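Local coordinates for flagellar motor switch protein FliG (Thermotoga maritima, PDB 3AJC) that probably forms part of the flagellar switch complex, which interacts with chemotaxis proteins and contacts the motor components that set the direction of rotation, at residues V131-L136 / G161-L166; Q144-E149 / I205-R210. All blocks are in the same frame, centred on the assembly; numbering follows the deposited sequence.

How the contacts relate
Both contacts fall within the FliG C-terminal family region of this all-helical middle and C-terminal fragment. Coming from the N terminus, the chain leaves helix 119-128, makes the 3-10 turn that starts at Phe132 and enters helix 140-147, whose later residues open segment 144-149. Contact 1 closes when 161-166, at the start of helix 164-171, returns to that turn. Contact 2 closes later, when 205-210 of the long helix 194-213 comes back to 144-149. The two loops therefore cross rather than nest. Their centres are 14 Å apart, and they touch where Ile135 CG1 packs on Ile208 CD1, so the turn and helix 194-213 pack against each other where the two contacts meet.

Contact 1: V131-L136 / G161-L166; sequences VFEDIL and GASDEL
Glu133 reaches across to Ser163 with both carboxylate oxygens, each met on its syn side. Ser163 OG donates to Glu133 OE1 at 2.8 Å, while Ser163 N gives its hydrogen to Glu133 OE2 at 3.1 Å, with an N-H...O angle of 153°. The chain of Glu133 folds at chi2 (-61°), which swings the carboxylate over to the serine. Water 1 donates to the same OE2 and to Gly161 O. Ser163 OG also accepts from Leu166 N, 3.3 Å away, making Ser163 the N-cap of helix 164-171.

Next to these bonds Leu166 pushes its two methyls in different directions. With CG anti to the backbone N (chi1 175°), CD2 lies obliquely against the Phe132 ring, 3.5 Å from CE2, and CD1 meets Ile135 CG2 at 3.7 Å, the two side chains crossing at about a right angle. Ala162 CB sits at the ring edge, in its plane, 3.7 Å from Phe132 CE2. Leu136 closes the outer side: its CD2 rests on Leu166 CA at 3.6 Å, and its CD1 lies against the carboxylate of Glu165. Phe132 and Ile135 continue inward to helix 194-213, so the contact joins the 3-10 turn to a helix start within the C-terminal domain.

An alanine in place of Glu133 would probably leave Ser163 N and OG without this acceptor and the helix start less firmly tied to the turn. The carboxylate accepts two bonds from the capping residue and a third from the water, and its negative charge beside the helix N terminus is likely to be favoured by the helix dipole.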
loop_
_atom_site.group_PDB
_atom_site.type_symbol
_atom_site.label_atom_id
_atom_site.label_comp_id
_atom_site.label_asym_id
_atom_site.label_seq_id
_atom_site.Cartn_x
_atom_site.Cartn_y
_atom_site.Cartn_z
ATOM N N VAL A 131 -2.171 -1.483 6.138
ATOM C CA VAL A 131 -2.455 -2.837 5.664
ATOM C C VAL A 131 -3.558 -3.406 6.551
ATOM O O VAL A 131 -3.865 -2.851 7.603
ATOM C CB VAL A 131 -1.221 -3.781 5.724
ATOM C CG1 VAL A 131 -0.160 -3.298 4.741
ATOM C CG2 VAL A 131 -0.679 -3.872 7.147
ATOM N N PHE A 132 -4.145 -4.517 6.133
ATOM C CA PHE A 132 -5.238 -5.096 6.898
ATOM C C PHE A 132 -4.928 -5.344 8.368
ATOM O O PHE A 132 -5.763 -5.061 9.214
ATOM C CB PHE A 132 -5.731 -6.389 6.247
ATOM C CG PHE A 132 -7.093 -6.810 6.711
ATOM C CD1 PHE A 132 -8.212 -6.021 6.434
ATOM C CD2 PHE A 132 -7.264 -7.987 7.435
ATOM C CE1 PHE A 132 -9.494 -6.407 6.876
ATOM C CE2 PHE A 132 -8.528 -8.380 7.879
ATOM C CZ PHE A 132 -9.646 -7.590 7.602
ATOM N N GLU A 133 -3.739 -5.863 8.676
ATOM C CA GLU A 133 -3.377 -6.123 10.068
ATOM C C GLU A 133 -3.252 -4.827 10.861
ATOM O O GLU A 133 -3.308 -4.853 12.085
ATOM C CB GLU A 133 -2.062 -6.912 10.171
ATOM C CG GLU A 133 -2.132 -8.386 9.769
ATOM C CD GLU A 133 -3.083 -9.219 10.630
ATOM O OE1 GLU A 133 -3.103 -9.044 11.866
ATOM O OE2 GLU A 133 -3.801 -10.075 10.066
ATOM N N ASP A 134 -3.088 -3.695 10.178
ATOM C CA ASP A 134 -2.986 -2.419 10.885
ATOM C C ASP A 134 -4.267 -2.108 11.676
ATOM O O ASP A 134 -4.268 -1.246 12.559
ATOM C CB ASP A 134 -2.667 -1.272 9.912
ATOM C CG ASP A 134 -1.195 -1.269 9.463
ATOM O OD1 ASP A 134 -0.305 -1.512 10.303
ATOM O OD2 ASP A 134 -0.926 -1.009 8.273
ATOM N N ILE A 135 -5.354 -2.816 11.363
ATOM C CA ILE A 135 -6.618 -2.625 12.064
ATOM C C ILE A 135 -6.429 -2.888 13.561
ATOM O O ILE A 135 -7.214 -2.422 14.383
ATOM C CB ILE A 135 -7.719 -3.557 11.494
ATOM C CG1 ILE A 135 -8.123 -3.072 10.101
ATOM C CG2 ILE A 135 -8.951 -3.565 12.416
ATOM C CD1 ILE A 135 -9.042 -4.013 9.339
ATOM N N LEU A 136 -5.384 -3.633 13.910
ATOM C CA LEU A 136 -5.084 -3.916 15.315
ATOM C C LEU A 136 -4.610 -2.629 16.002
ATOM O O LEU A 136 -4.643 -2.517 17.227
ATOM C CB LEU A 136 -3.996 -4.985 15.430
ATOM C CG LEU A 136 -4.355 -6.421 15.041
ATOM C CD1 LEU A 136 -3.096 -7.286 15.061
ATOM C CD2 LEU A 136 -5.405 -6.974 16.000
ATOM N N GLY A 161 -8.248 -14.280 5.751
ATOM C CA GLY A 161 -6.853 -13.922 5.581
ATOM C C GLY A 161 -6.329 -13.058 6.717
ATOM O O GLY A 161 -5.387 -12.282 6.534
ATOM N N ALA A 162 -6.934 -13.184 7.896
ATOM C CA ALA A 162 -6.512 -12.400 9.054
ATOM C C ALA A 162 -5.961 -13.265 10.190
ATOM O O ALA A 162 -6.256 -14.452 10.278
ATOM C CB ALA A 162 -7.686 -11.571 9.570
ATOM N N SER A 163 -5.161 -12.656 11.058
ATOM C CA SER A 163 -4.602 -13.370 12.199
ATOM C C SER A 163 -5.723 -13.587 13.207
ATOM O O SER A 163 -6.641 -12.776 13.308
ATOM C CB SER A 163 -3.478 -12.557 12.847
ATOM O OG SER A 163 -3.942 -11.293 13.296
ATOM N N ASP A 164 -5.645 -14.689 13.944
ATOM C CA ASP A 164 -6.653 -15.015 14.947
ATOM C C ASP A 164 -6.903 -13.842 15.882
ATOM O O ASP A 164 -8.027 -13.603 16.313
ATOM C CB ASP A 164 -6.208 -16.231 15.763
ATOM C CG ASP A 164 -6.204 -17.513 14.942
ATOM O OD1 ASP A 164 -5.808 -18.562 15.494
ATOM O OD2 ASP A 164 -6.597 -17.475 13.754
ATOM N N GLU A 165 -5.847 -13.111 16.194
ATOM C CA GLU A 165 -5.963 -11.966 17.076
ATOM C C GLU A 165 -6.799 -10.870 16.417
ATOM O O GLU A 165 -7.634 -10.236 17.062
ATOM C CB GLU A 165 -4.570 -11.451 17.404
ATOM C CG GLU A 165 -4.520 -10.088 18.013
ATOM C CD GLU A 165 -3.100 -9.580 18.058
ATOM O OE1 GLU A 165 -2.297 -10.067 17.229
ATOM O OE2 GLU A 165 -2.782 -8.705 18.896
ATOM N N LEU A 166 -6.571 -10.640 15.130
ATOM C CA LEU A 166 -7.333 -9.622 14.431
ATOM C C LEU A 166 -8.757 -10.112 14.294
ATOM O O LEU A 166 -9.693 -9.314 14.346
ATOM C CB LEU A 166 -6.746 -9.343 13.049
ATOM C CG LEU A 166 -7.558 -8.368 12.192
ATOM C CD1 LEU A 166 -7.810 -7.082 12.974
ATOM C CD2 LEU A 166 -6.808 -8.089 10.889
HETATM O O HOH W 1 -3.677 -10.362 7.429
#

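Contact 2: Q144-E149 / I205-R210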
loop_
_atom_site.group_PDB
_atom_site.type_symbol
_atom_site.label_atom_id
_atom_site.label_comp_id
_atom_site.label_asym_id
_atom_site.label_seq_id
_atom_site.Cartn_x
_atom_site.Cartn_y
_atom_site.Cartn_z
ATOM N N GLN A 144 -15.641 -0.202 15.275
ATOM C CA GLN A 144 -17.097 -0.282 15.152
ATOM C C GLN A 144 -17.556 0.656 14.032
ATOM O O GLN A 144 -18.399 0.308 13.210
ATOM C CB GLN A 144 -17.759 0.117 16.472
ATOM C CG GLN A 144 -17.649 -0.940 17.570
ATOM C CD GLN A 144 -17.712 -0.350 18.976
ATOM O OE1 GLN A 144 -18.357 0.674 19.208
ATOM N NE2 GLN A 144 -17.048 -1.009 19.925
ATOM N N LEU A 145 -16.991 1.853 14.000
ATOM C CA LEU A 145 -17.320 2.819 12.961
ATOM C C LEU A 145 -17.144 2.151 11.587
ATOM O O LEU A 145 -18.006 2.247 10.708
ATOM C CB LEU A 145 -16.371 4.014 13.062
ATOM C CG LEU A 145 -16.791 5.349 12.446
ATOM C CD1 LEU A 145 -17.559 6.155 13.502
ATOM C CD2 LEU A 145 -15.556 6.125 11.982
ATOM N N VAL A 146 -16.012 1.469 11.421
ATOM C CA VAL A 146 -15.679 0.794 10.174
ATOM C C VAL A 146 -16.633 -0.355 9.832
ATOM O O VAL A 146 -17.067 -0.487 8.686
ATOM C CB VAL A 146 -14.218 0.257 10.231
ATOM C CG1 VAL A 146 -13.874 -0.546 8.967
ATOM C CG2 VAL A 146 -13.259 1.423 10.402
ATOM N N LEU A 147 -16.949 -1.178 10.827
ATOM C CA LEU A 147 -17.830 -2.326 10.639
ATOM C C LEU A 147 -19.204 -1.994 10.050
ATOM O O LEU A 147 -19.737 -2.743 9.225
ATOM C CB LEU A 147 -17.991 -3.073 11.963
ATOM C CG LEU A 147 -16.703 -3.731 12.476
ATOM C CD1 LEU A 147 -17.008 -4.535 13.722
ATOM C CD2 LEU A 147 -16.110 -4.631 11.406
ATOM N N ARG A 148 -19.775 -0.868 10.455
ATOM C CA ARG A 148 -21.077 -0.479 9.932
ATOM C C ARG A 148 -21.040 -0.233 8.428
ATOM O O ARG A 148 -22.087 -0.155 7.783
ATOM C CB ARG A 148 -21.582 0.774 10.652
ATOM C CG ARG A 148 -22.045 0.505 12.081
ATOM C CD ARG A 148 -22.424 1.789 12.809
ATOM N NE ARG A 148 -21.314 2.733 12.841
ATOM C CZ ARG A 148 -21.263 3.799 13.634
ATOM N NH1 ARG A 148 -22.267 4.051 14.465
ATOM N NH2 ARG A 148 -20.210 4.611 13.600
ATOM N N GLU A 149 -19.833 -0.130 7.871
ATOM C CA GLU A 149 -19.662 0.129 6.442
ATOM C C GLU A 149 -19.260 -1.111 5.649
ATOM O O GLU A 149 -18.986 -1.017 4.452
ATOM C CB GLU A 149 -18.592 1.198 6.251
ATOM C CG GLU A 149 -18.770 2.407 7.156
ATOM C CD GLU A 149 -19.685 3.456 6.561
ATOM O OE1 GLU A 149 -20.177 4.318 7.324
ATOM O OE2 GLU A 149 -19.901 3.428 5.328
ATOM N N ILE A 205 -9.995 -1.640 3.657
ATOM C CA ILE A 205 -8.930 -0.665 3.815
ATOM C C ILE A 205 -9.346 0.663 3.201
ATOM O O ILE A 205 -9.088 1.721 3.768
ATOM C CB ILE A 205 -7.629 -1.149 3.140
ATOM C CG1 ILE A 205 -7.028 -2.299 3.955
ATOM C CG2 ILE A 205 -6.631 0.013 3.016
ATOM C CD1 ILE A 205 -5.836 -2.956 3.311
ATOM N N ASN A 206 -9.984 0.607 2.034
ATOM C CA ASN A 206 -10.440 1.828 1.382
ATOM C C ASN A 206 -11.462 2.536 2.271
ATOM O O ASN A 206 -11.461 3.762 2.373
ATOM C CB ASN A 206 -11.038 1.516 0.005
ATOM C CG ASN A 206 -9.997 1.002 -0.973
ATOM O OD1 ASN A 206 -8.828 1.356 -0.888
ATOM N ND2 ASN A 206 -10.424 0.169 -1.915
ATOM N N ILE A 207 -12.322 1.757 2.924
ATOM C CA ILE A 207 -13.320 2.318 3.831
ATOM C C ILE A 207 -12.594 3.086 4.942
ATOM O O ILE A 207 -12.980 4.191 5.304
ATOM C CB ILE A 207 -14.196 1.202 4.477
ATOM C CG1 ILE A 207 -15.124 0.589 3.426
ATOM C CG2 ILE A 207 -14.992 1.763 5.652
ATOM C CD1 ILE A 207 -15.976 -0.536 3.967
ATOM N N ILE A 208 -11.537 2.486 5.474
ATOM C CA ILE A 208 -10.747 3.103 6.534
ATOM C C ILE A 208 -10.061 4.382 6.039
ATOM O O ILE A 208 -10.086 5.418 6.709
ATOM C CB ILE A 208 -9.694 2.096 7.058
ATOM C CG1 ILE A 208 -10.415 0.963 7.804
ATOM C CG2 ILE A 208 -8.667 2.797 7.957
ATOM C CD1 ILE A 208 -9.537 -0.244 8.129
ATOM N N ARG A 209 -9.457 4.310 4.858
ATOM C CA ARG A 209 -8.781 5.472 4.299
ATOM C C ARG A 209 -9.759 6.638 4.117
ATOM O O ARG A 209 -9.394 7.800 4.312
ATOM C CB ARG A 209 -8.132 5.103 2.965
ATOM C CG ARG A 209 -7.012 6.034 2.546
ATOM C CD ARG A 209 -6.214 5.428 1.413
ATOM N NE ARG A 209 -6.974 5.368 0.169
ATOM C CZ ARG A 209 -6.962 4.330 -0.663
ATOM N NH1 ARG A 209 -6.233 3.254 -0.382
ATOM N NH2 ARG A 209 -7.673 4.372 -1.783
ATOM N N ARG A 210 -11.002 6.322 3.755
ATOM C CA ARG A 210 -12.027 7.345 3.559
ATOM C C ARG A 210 -12.562 7.895 4.879
ATOM O O ARG A 210 -12.855 9.087 4.988
ATOM C CB ARG A 210 -13.194 6.786 2.742
ATOM C CG ARG A 210 -14.383 7.730 2.651
ATOM C CD ARG A 210 -15.474 7.173 1.744
ATOM N NE ARG A 210 -15.982 5.886 2.214
ATOM C CZ ARG A 210 -16.701 5.718 3.320
ATOM N NH1 ARG A 210 -17.008 6.760 4.085
ATOM N NH2 ARG A 210 -17.114 4.503 3.660
#
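Ile207 points at Glu149 and meets it on two levels. Its CG2 touches Glu149 CB at 3.7 Å, using the aliphatic part of the glutamate, and its CD1 comes up against the backbone oxygen, 3.1 Å from Glu149 O, a close approach of a methyl to a carbonyl. With CG1 anti to the carbonyl carbon (chi1 -70°), the longer branch carries CD1 to that oxygen while CG2 faces the glutamate side chain. CG2 also reaches Val146 CG1, more loosely, at 4.2 Å. Beyond the segments, Ile207 touches Val150 in the loop that follows.

Ile208 comes next and takes the deeper position. Its CG1 lies 3.9 Å from Val146 CG2 and equally near Val146 CG1, so the fork of the valine straddles that one methylene. The CA atoms of Val146 and Ile208 are 6.6 Å apart, the nearest pair in the register. This is helix-on-helix packing inside the C-terminal domain of FliG: helix 140-147 lies against the long helix 194-213, with Val146 also touching Leu211 one turn further on and Ile208 also touching Phe130.

Arg210 finishes the contact on the exposed side. Its chain bends at chi3 (60°), which turns the guanidinium back toward the glutamate. NH2 then forms a weak hydrogen bond, part of a salt bridge, to Glu149 OE2, 3.4 Å long. The carboxylate oxygen lies at the edge of the guanidinium, near its plane, but the two flat groups are turned 60° from each other.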